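Local atomic coordinates of dihydrolipoyl dehydrogenase (Elizabethkingia anophelis NUHP1, PDB entry 6UZI), a protein that probably catalyses the NAD(+)-dependent oxidation of protein-bound dihydrolipoyl groups to lipoyl groups, using one FAD per subunit. Residues N147-T152 and Y317-V322; E333-F338 and V350-I355. One frame throughout, in Å; residues are numbered along the deposited sequence.

Contact 1: residues N147-T152 and Y317-V322. With FAD (flavin-adenine dinucleotide), chain E.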
loop_
_atom_site.group_PDB
_atom_site.type_symbol
_atom_site.label_atom_id
_atom_site.label_comp_id
_atom_site.label_asym_id
_atom_site.label_seq_id
_atom_site.Cartn_x
_atom_site.Cartn_y
_atom_site.Cartn_z
ATOM N N ASN A 147 3.158 39.823 -6.748
ATOM C CA ASN A 147 2.684 38.667 -7.495
ATOM C C ASN A 147 1.482 38.072 -6.780
ATOM O O ASN A 147 1.373 38.154 -5.555
ATOM C CB ASN A 147 3.768 37.577 -7.631
ATOM C CG ASN A 147 4.965 38.030 -8.442
ATOM O OD1 ASN A 147 6.058 38.205 -7.904
ATOM N ND2 ASN A 147 4.771 38.201 -9.745
ATOM N N THR A 148 0.607 37.426 -7.550
ATOM C CA THR A 148 -0.597 36.808 -7.008
ATOM C C THR A 148 -0.793 35.435 -7.627
ATOM O O THR A 148 -0.668 35.275 -8.844
ATOM C CB THR A 148 -1.854 37.655 -7.283
ATOM O OG1 THR A 148 -1.629 39.005 -6.869
ATOM C CG2 THR A 148 -3.050 37.096 -6.533
ATOM N N ILE A 149 -1.120 34.457 -6.788
ATOM C CA ILE A 149 -1.407 33.098 -7.234
ATOM C C ILE A 149 -2.882 32.831 -6.970
ATOM O O ILE A 149 -3.310 32.745 -5.812
ATOM C CB ILE A 149 -0.526 32.066 -6.523
ATOM C CG1 ILE A 149 0.952 32.406 -6.710
ATOM C CG2 ILE A 149 -0.807 30.679 -7.061
ATOM C CD1 ILE A 149 1.864 31.549 -5.868
ATOM N N ILE A 150 -3.654 32.677 -8.043
ATOM C CA ILE A 150 -5.076 32.362 -7.940
ATOM C C ILE A 150 -5.236 30.876 -7.653
ATOM O O ILE A 150 -4.791 30.029 -8.436
ATOM C CB ILE A 150 -5.822 32.746 -9.224
ATOM C CG1 ILE A 150 -5.723 34.244 -9.490
ATOM C CG2 ILE A 150 -7.262 32.314 -9.146
ATOM C CD1 ILE A 150 -6.398 34.649 -10.783
ATOM N N ALA A 151 -5.886 30.551 -6.543
ATOM C CA ALA A 151 -6.087 29.156 -6.172
ATOM C C ALA A 151 -7.486 28.964 -5.599
ATOM O O ALA A 151 -7.680 28.310 -4.576
ATOM C CB ALA A 151 -5.017 28.706 -5.180
ATOM N N THR A 152 -8.487 29.504 -6.294
ATOM C CA THR A 152 -9.850 29.552 -5.780
ATOM C C THR A 152 -10.602 28.239 -5.969
ATOM O O THR A 152 -11.711 28.091 -5.444
ATOM C CB THR A 152 -10.616 30.702 -6.446
ATOM O OG1 THR A 152 -10.514 30.594 -7.874
ATOM C CG2 THR A 152 -10.035 32.040 -6.011
ATOM N N TYR A 317 -0.577 34.410 -11.534
ATOM C CA TYR A 317 -0.562 32.999 -11.885
ATOM C C TYR A 317 -1.815 32.320 -11.350
ATOM O O TYR A 317 -2.541 32.859 -10.512
ATOM C CB TYR A 317 0.682 32.308 -11.318
ATOM C CG TYR A 317 1.993 32.802 -11.882
ATOM C CD1 TYR A 317 2.511 34.042 -11.520
ATOM C CD2 TYR A 317 2.735 32.011 -12.753
ATOM C CE1 TYR A 317 3.718 34.488 -12.028
ATOM C CE2 TYR A 317 3.935 32.446 -13.262
ATOM C CZ TYR A 317 4.429 33.681 -12.897
ATOM O OH TYR A 317 5.635 34.107 -13.411
ATOM N N ALA A 318 -2.046 31.099 -11.812
ATOM C CA ALA A 318 -3.224 30.360 -11.386
ATOM C C ALA A 318 -2.907 28.874 -11.402
ATOM O O ALA A 318 -2.225 28.388 -12.310
ATOM C CB ALA A 318 -4.418 30.676 -12.282
ATOM N N ILE A 319 -3.417 28.160 -10.394
ATOM C CA ILE A 319 -3.110 26.752 -10.173
ATOM C C ILE A 319 -4.381 26.012 -9.788
ATOM O O ILE A 319 -5.394 26.612 -9.421
ATOM C CB ILE A 319 -2.068 26.543 -9.046
ATOM C CG1 ILE A 319 -2.616 27.123 -7.740
ATOM C CG2 ILE A 319 -0.717 27.145 -9.411
ATOM C CD1 ILE A 319 -1.724 26.926 -6.551
ATOM N N GLY A 320 -4.307 24.684 -9.862
ATOM C CA GLY A 320 -5.317 23.850 -9.238
ATOM C C GLY A 320 -6.570 23.681 -10.080
ATOM O O GLY A 320 -6.543 23.748 -11.310
ATOM N N ASP A 321 -7.696 23.480 -9.386
ATOM C CA ASP A 321 -8.958 23.197 -10.061
ATOM C C ASP A 321 -9.445 24.373 -10.891
ATOM O O ASP A 321 -10.310 24.193 -11.756
ATOM C CB ASP A 321 -10.049 22.829 -9.044
ATOM C CG ASP A 321 -9.910 21.411 -8.491
ATOM O OD1 ASP A 321 -8.830 20.797 -8.605
ATOM O OD2 ASP A 321 -10.906 20.901 -7.937
ATOM N N VAL A 322 -8.895 25.572 -10.675
ATOM C CA VAL A 322 -9.387 26.736 -11.407
ATOM C C VAL A 322 -8.744 26.849 -12.781
ATOM O O VAL A 322 -9.133 27.719 -13.575
ATOM C CB VAL A 322 -9.174 28.005 -10.552
ATOM C CG1 VAL A 322 -7.772 28.601 -10.759
ATOM C CG2 VAL A 322 -10.293 29.022 -10.769
HETATM P PA FAD E . -9.995 24.177 -3.455
HETATM O O1A FAD E . -9.634 23.036 -2.580
HETATM O O2A FAD E . -11.236 23.800 -4.271
HETATM O O5B FAD E . -10.422 25.409 -2.534
HETATM C C5B FAD E . -9.945 26.714 -2.904
HETATM C C4B FAD E . -10.305 27.670 -1.797
HETATM O O4B FAD E . -10.426 29.002 -2.326
HETATM C C3B FAD E . -11.617 27.381 -1.051
HETATM O O3B FAD E . -11.318 27.084 0.306
HETATM C C2B FAD E . -12.405 28.700 -1.150
HETATM O O2B FAD E . -13.080 29.023 0.062
HETATM C C1B FAD E . -11.308 29.706 -1.486
HETATM N N9A FAD E . -11.754 30.884 -2.214
HETATM C C8A FAD E . -12.425 30.911 -3.411
HETATM N N7A FAD E . -12.648 32.116 -3.872
HETATM C C5A FAD E . -12.088 32.948 -2.909
HETATM C C6A FAD E . -11.986 34.345 -2.806
HETATM N N6A FAD E . -12.424 35.194 -3.741
HETATM N N1A FAD E . -11.381 34.852 -1.709
HETATM C C2A FAD E . -10.909 34.005 -0.787
HETATM N N3A FAD E . -10.940 32.669 -0.780
HETATM C C4A FAD E . -11.545 32.196 -1.878
HETATM N N1 FAD E . -9.150 15.045 -5.008
HETATM C C2 FAD E . -8.169 14.121 -4.863
HETATM O O2 FAD E . -7.051 14.296 -5.343
HETATM N N3 FAD E . -8.416 12.963 -4.147
HETATM C C4 FAD E . -9.608 12.627 -3.531
HETATM O O4 FAD E . -9.713 11.571 -2.909
HETATM C C4X FAD E . -10.641 13.614 -3.686
HETATM N N5 FAD E . -11.790 13.399 -3.111
HETATM C C5X FAD E . -12.758 14.387 -3.219
HETATM C C6 FAD E . -13.973 14.202 -2.561
HETATM C C7 FAD E . -14.955 15.185 -2.578
HETATM C C7M FAD E . -16.246 14.955 -1.838
HETATM C C8 FAD E . -14.721 16.386 -3.275
HETATM C C8M FAD E . -15.736 17.500 -3.262
HETATM C C9 FAD E . -13.519 16.564 -3.952
HETATM C C9A FAD E . -12.536 15.581 -3.926
HETATM N N10 FAD E . -11.287 15.760 -4.549
HETATM C C10 FAD E . -10.319 14.799 -4.443
HETATM C "C1'" FAD E . -10.990 16.991 -5.289
HETATM C "C2'" FAD E . -10.184 17.983 -4.461
HETATM O "O2'" FAD E . -10.979 18.538 -3.412
HETATM C "C3'" FAD E . -9.603 19.097 -5.334
HETATM O "O3'" FAD E . -9.053 18.540 -6.520
HETATM C "C4'" FAD E . -8.527 19.910 -4.615
HETATM O "O4'" FAD E . -9.068 20.361 -3.372
HETATM C "C5'" FAD E . -8.002 21.067 -5.438
HETATM O "O5'" FAD E . -8.056 22.209 -4.565
HETATM P P FAD E . -7.504 23.696 -4.934
HETATM O O1P FAD E . -6.334 24.154 -4.141
HETATM O O2P FAD E . -7.302 23.924 -6.417
HETATM O O3P FAD E . -8.825 24.487 -4.501
#
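Ile149 lies beside Tyr317 and Ile150 beside Ala318, in parallel pairing, and their side chains alternate between the two sides of the sheet. Three backbone hydrogen bonds of 2.7 to 3.0 Å tie the strands: Tyr317 N to Thr148 O, Ile150 N to Tyr317 O and Ile319 N to Ile150 O. The side that carries Ile149 and Tyr317 faces helix 329-343. Here the ethyl arm of Ile319 fills the dip between Ile149 and Ala151: its CG1 lies 3.9 Å from Ala151 CB, and its CD1 reaches Ile149 CG2. The arm gets there because CG1 stands between the backbone N and the carbonyl carbon (chi1 60°). Val339 of the helix touches both isoleucines, while the Tyr317 ring lies against Leu343 and turns an edge to Thr148 O.

Strand 316-318 is the outermost of the parallel sheet in a Rossmann-type FAD domain, and 148-150 lies between it and strand 14-17. Past the paired residues both chains leave strand form and receive the cofactor at their C-terminal ends, as in other dinucleotide-binding folds.

On the other side, Ala318 stands beside Ile150, CB to CB 4.0 Å, and its small side chain makes a shallow hollow next to it. Val322 curls back there and sends its two methyls to different targets: Val322 CG1 lies 4.1 Å from Ile150 CG2, the two side chains crossing at about a right angle, and CG2 nudges the hydroxyl of Thr152, which is itself bonded to Tyr284 O. Thr152 CG2 lies 3.4 Å from N7A of the adenine. Close by, Gly320, without a side chain, lets the backbone come close to FAD O2P, its CA 3.5 Å away. FAD O2P takes a hydrogen bond from Asp321 N at 3.0 Å, while Asp321 OD1 accepts the ribityl hydroxyl O3' and OD2 is bonded to Ser154.

Contact 2: residues E333-F338 and V350-I355. With ZN (zinc ion), chain L.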
loop_
_atom_site.group_PDB
_atom_site.type_symbol
_atom_site.label_atom_id
_atom_site.label_comp_id
_atom_site.label_asym_id
_atom_site.label_seq_id
_atom_site.Cartn_x
_atom_site.Cartn_y
_atom_site.Cartn_z
ATOM N N GLU A 333 -1.310 20.762 -5.685
ATOM C CA GLU A 333 -0.100 20.881 -4.881
ATOM C C GLU A 333 1.135 21.059 -5.759
ATOM O O GLU A 333 1.971 21.934 -5.506
ATOM C CB GLU A 333 0.033 19.653 -3.987
ATOM C CG GLU A 333 -0.803 19.707 -2.736
ATOM C CD GLU A 333 -0.803 18.394 -1.971
ATOM O OE1 GLU A 333 -0.446 17.351 -2.562
ATOM O OE2 GLU A 333 -1.121 18.414 -0.764
ATOM N N GLU A 334 1.274 20.227 -6.795
ATOM C CA GLU A 334 2.453 20.324 -7.649
ATOM C C GLU A 334 2.486 21.655 -8.389
ATOM O O GLU A 334 3.550 22.278 -8.519
ATOM C CB GLU A 334 2.492 19.163 -8.639
ATOM C CG GLU A 334 3.796 19.082 -9.440
ATOM C CD GLU A 334 3.918 17.784 -10.223
ATOM O OE1 GLU A 334 2.987 16.950 -10.132
ATOM O OE2 GLU A 334 4.945 17.590 -10.910
ATOM N N GLU A 335 1.332 22.106 -8.882
ATOM C CA GLU A 335 1.291 23.373 -9.595
ATOM C C GLU A 335 1.607 24.543 -8.672
ATOM O O GLU A 335 2.218 25.528 -9.108
ATOM C CB GLU A 335 -0.067 23.529 -10.269
ATOM C CG GLU A 335 -0.237 22.579 -11.448
ATOM C CD GLU A 335 -1.511 22.813 -12.228
ATOM O OE1 GLU A 335 -2.495 23.283 -11.621
ATOM O OE2 GLU A 335 -1.522 22.548 -13.451
ATOM N N GLY A 336 1.231 24.444 -7.394
ATOM C CA GLY A 336 1.613 25.477 -6.442
ATOM C C GLY A 336 3.114 25.553 -6.234
ATOM O O GLY A 336 3.697 26.641 -6.245
ATOM N N VAL A 337 3.764 24.394 -6.072
ATOM C CA VAL A 337 5.221 24.361 -5.962
ATOM C C VAL A 337 5.864 24.860 -7.249
ATOM O O VAL A 337 6.908 25.525 -7.227
ATOM C CB VAL A 337 5.703 22.942 -5.612
ATOM C CG1 VAL A 337 7.217 22.894 -5.594
ATOM C CG2 VAL A 337 5.137 22.511 -4.276
ATOM N N PHE A 338 5.245 24.553 -8.389
ATOM C CA PHE A 338 5.771 24.997 -9.673
ATOM C C PHE A 338 5.800 26.518 -9.752
ATOM O O PHE A 338 6.818 27.111 -10.134
ATOM C CB PHE A 338 4.933 24.406 -10.812
ATOM C CG PHE A 338 5.387 24.820 -12.186
ATOM C CD1 PHE A 338 6.267 24.025 -12.907
ATOM C CD2 PHE A 338 4.933 26.002 -12.763
ATOM C CE1 PHE A 338 6.690 24.404 -14.178
ATOM C CE2 PHE A 338 5.356 26.384 -14.029
ATOM C CZ PHE A 338 6.231 25.586 -14.737
ATOM N N VAL A 350 6.448 20.170 -14.775
ATOM C CA VAL A 350 5.364 19.269 -14.399
ATOM C C VAL A 350 5.121 18.313 -15.559
ATOM O O VAL A 350 4.865 18.753 -16.687
ATOM C CB VAL A 350 4.068 20.013 -14.045
ATOM C CG1 VAL A 350 2.952 19.003 -13.795
ATOM C CG2 VAL A 350 4.262 20.895 -12.832
ATOM N N ASN A 351 5.214 17.014 -15.288
ATOM C CA ASN A 351 4.861 15.982 -16.261
ATOM C C ASN A 351 3.430 15.544 -15.954
ATOM O O ASN A 351 3.197 14.719 -15.066
ATOM C CB ASN A 351 5.836 14.815 -16.206
ATOM C CG ASN A 351 5.637 13.838 -17.348
ATOM O OD1 ASN A 351 4.580 13.812 -17.990
ATOM N ND2 ASN A 351 6.663 13.036 -17.621
ATOM N N TYR A 352 2.471 16.104 -16.693
ATOM C CA TYR A 352 1.064 15.830 -16.423
ATOM C C TYR A 352 0.674 14.401 -16.793
ATOM O O TYR A 352 -0.296 13.871 -16.238
ATOM C CB TYR A 352 0.199 16.851 -17.173
ATOM C CG TYR A 352 0.231 18.239 -16.561
ATOM C CD1 TYR A 352 -0.624 18.587 -15.517
ATOM C CD2 TYR A 352 1.151 19.188 -16.992
ATOM C CE1 TYR A 352 -0.591 19.856 -14.947
ATOM C CE2 TYR A 352 1.201 20.454 -16.426
ATOM C CZ TYR A 352 0.327 20.783 -15.406
ATOM O OH TYR A 352 0.380 22.039 -14.844
ATOM N N ASN A 353 1.442 13.744 -17.666
ATOM C CA ASN A 353 1.169 12.349 -17.978
ATOM C C ASN A 353 1.468 11.434 -16.798
ATOM O O ASN A 353 0.942 10.315 -16.750
ATOM C CB ASN A 353 1.977 11.914 -19.199
ATOM C CG ASN A 353 1.474 10.612 -19.800
ATOM O OD1 ASN A 353 0.269 10.416 -19.951
ATOM N ND2 ASN A 353 2.394 9.715 -20.138
ATOM N N LEU A 354 2.270 11.893 -15.831
ATOM C CA LEU A 354 2.691 11.078 -14.697
ATOM C C LEU A 354 2.032 11.506 -13.395
ATOM O O LEU A 354 2.571 11.237 -12.318
ATOM C CB LEU A 354 4.209 11.105 -14.550
ATOM C CG LEU A 354 4.958 10.545 -15.758
ATOM C CD1 LEU A 354 6.429 10.411 -15.455
ATOM C CD2 LEU A 354 4.367 9.204 -16.185
ATOM N N ILE A 355 0.880 12.161 -13.474
ATOM C CA ILE A 355 0.075 12.489 -12.301
ATOM C C ILE A 355 -0.954 11.377 -12.121
ATOM O O ILE A 355 -1.822 11.206 -12.992
ATOM C CB ILE A 355 -0.618 13.847 -12.458
ATOM C CG1 ILE A 355 0.425 14.953 -12.584
ATOM C CG2 ILE A 355 -1.554 14.111 -11.282
ATOM C CD1 ILE A 355 -0.154 16.307 -12.856
HETATM ZN ZN ZN L . -0.879 16.280 -0.190
HETATM O O HOH W 1 4.346 15.537 -12.468
#
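Glu334 and Val350 make the nearest backbone approach, 7.4 Å between CA atoms, so helix 333-338 and the 350-355 loop with its short 3-10 turn are joined through side chains. Val350 is the knob in the middle; it and Glu334 reach toward each other from opposite directions, the valine methyls lying along the end of the glutamate. CG2 rests against the CG of Glu334. On its other flank Val350 CG2 is 3.7 Å from Phe338 CD1, meeting that ring obliquely. Val350 CG1 lies near Glu334 OE2 on one hand and over the centre of the Tyr352 ring on the other, 3.4 Å above the ring plane.

Glu334 reaches the loop with CG anti to the backbone N (chi1 -172°) and the rest of the chain extended. A water links its carboxylate to the loop backbone, 2.6 Å from Glu334 OE2 and 3.0 Å from Asn351 O. Glu334 OE1 comes near CG1 of Ile355, and both residues also pack on Ser450 of the second subunit.

Glu335 starts along a different line, CG beside its own N, and brings OE2 to the hydroxyl of Tyr352 at the ring edge. The hydroxyl donates to this oxygen, though the modelled separation is too short to be taken literally; carboxylate and ring planes stand 76° apart.

The residue just before Glu334, Glu333, takes no part in the packing on the loop and binds a zinc ion through OE2 (2.2 Å); His453 and Glu458 of the second subunit complete the ligands assigned here. The helix thus serves the dimer interface and the loop leading to strand 357-359 with successive glutamates. The salt bridge from Lys331 and the amide of Gly320, both at OE1, would probably favour the ionised form of Glu335, whatever the true length of the Tyr352 bond.

Overall arrangement
Contact 1 closes before contact 2 opens along the chain, and their centres are 14 Å apart on the same side of the molecule's centre. Strand 316-318 of the first leads through the FAD-binding loop into helix 329-343, which carries the second. They meet directly where Ile319 packs on the helix, its CD1 3.6 Å from Gly336 CA. Helix 329-343 therefore lies against the border of the parallel FAD-domain sheet with one face, while other positions on it reach the 350-355 loop and, through zinc, the second subunit. The run from strand to loop thus connects the cofactor site with the passage into the C-terminal, dimer-forming region.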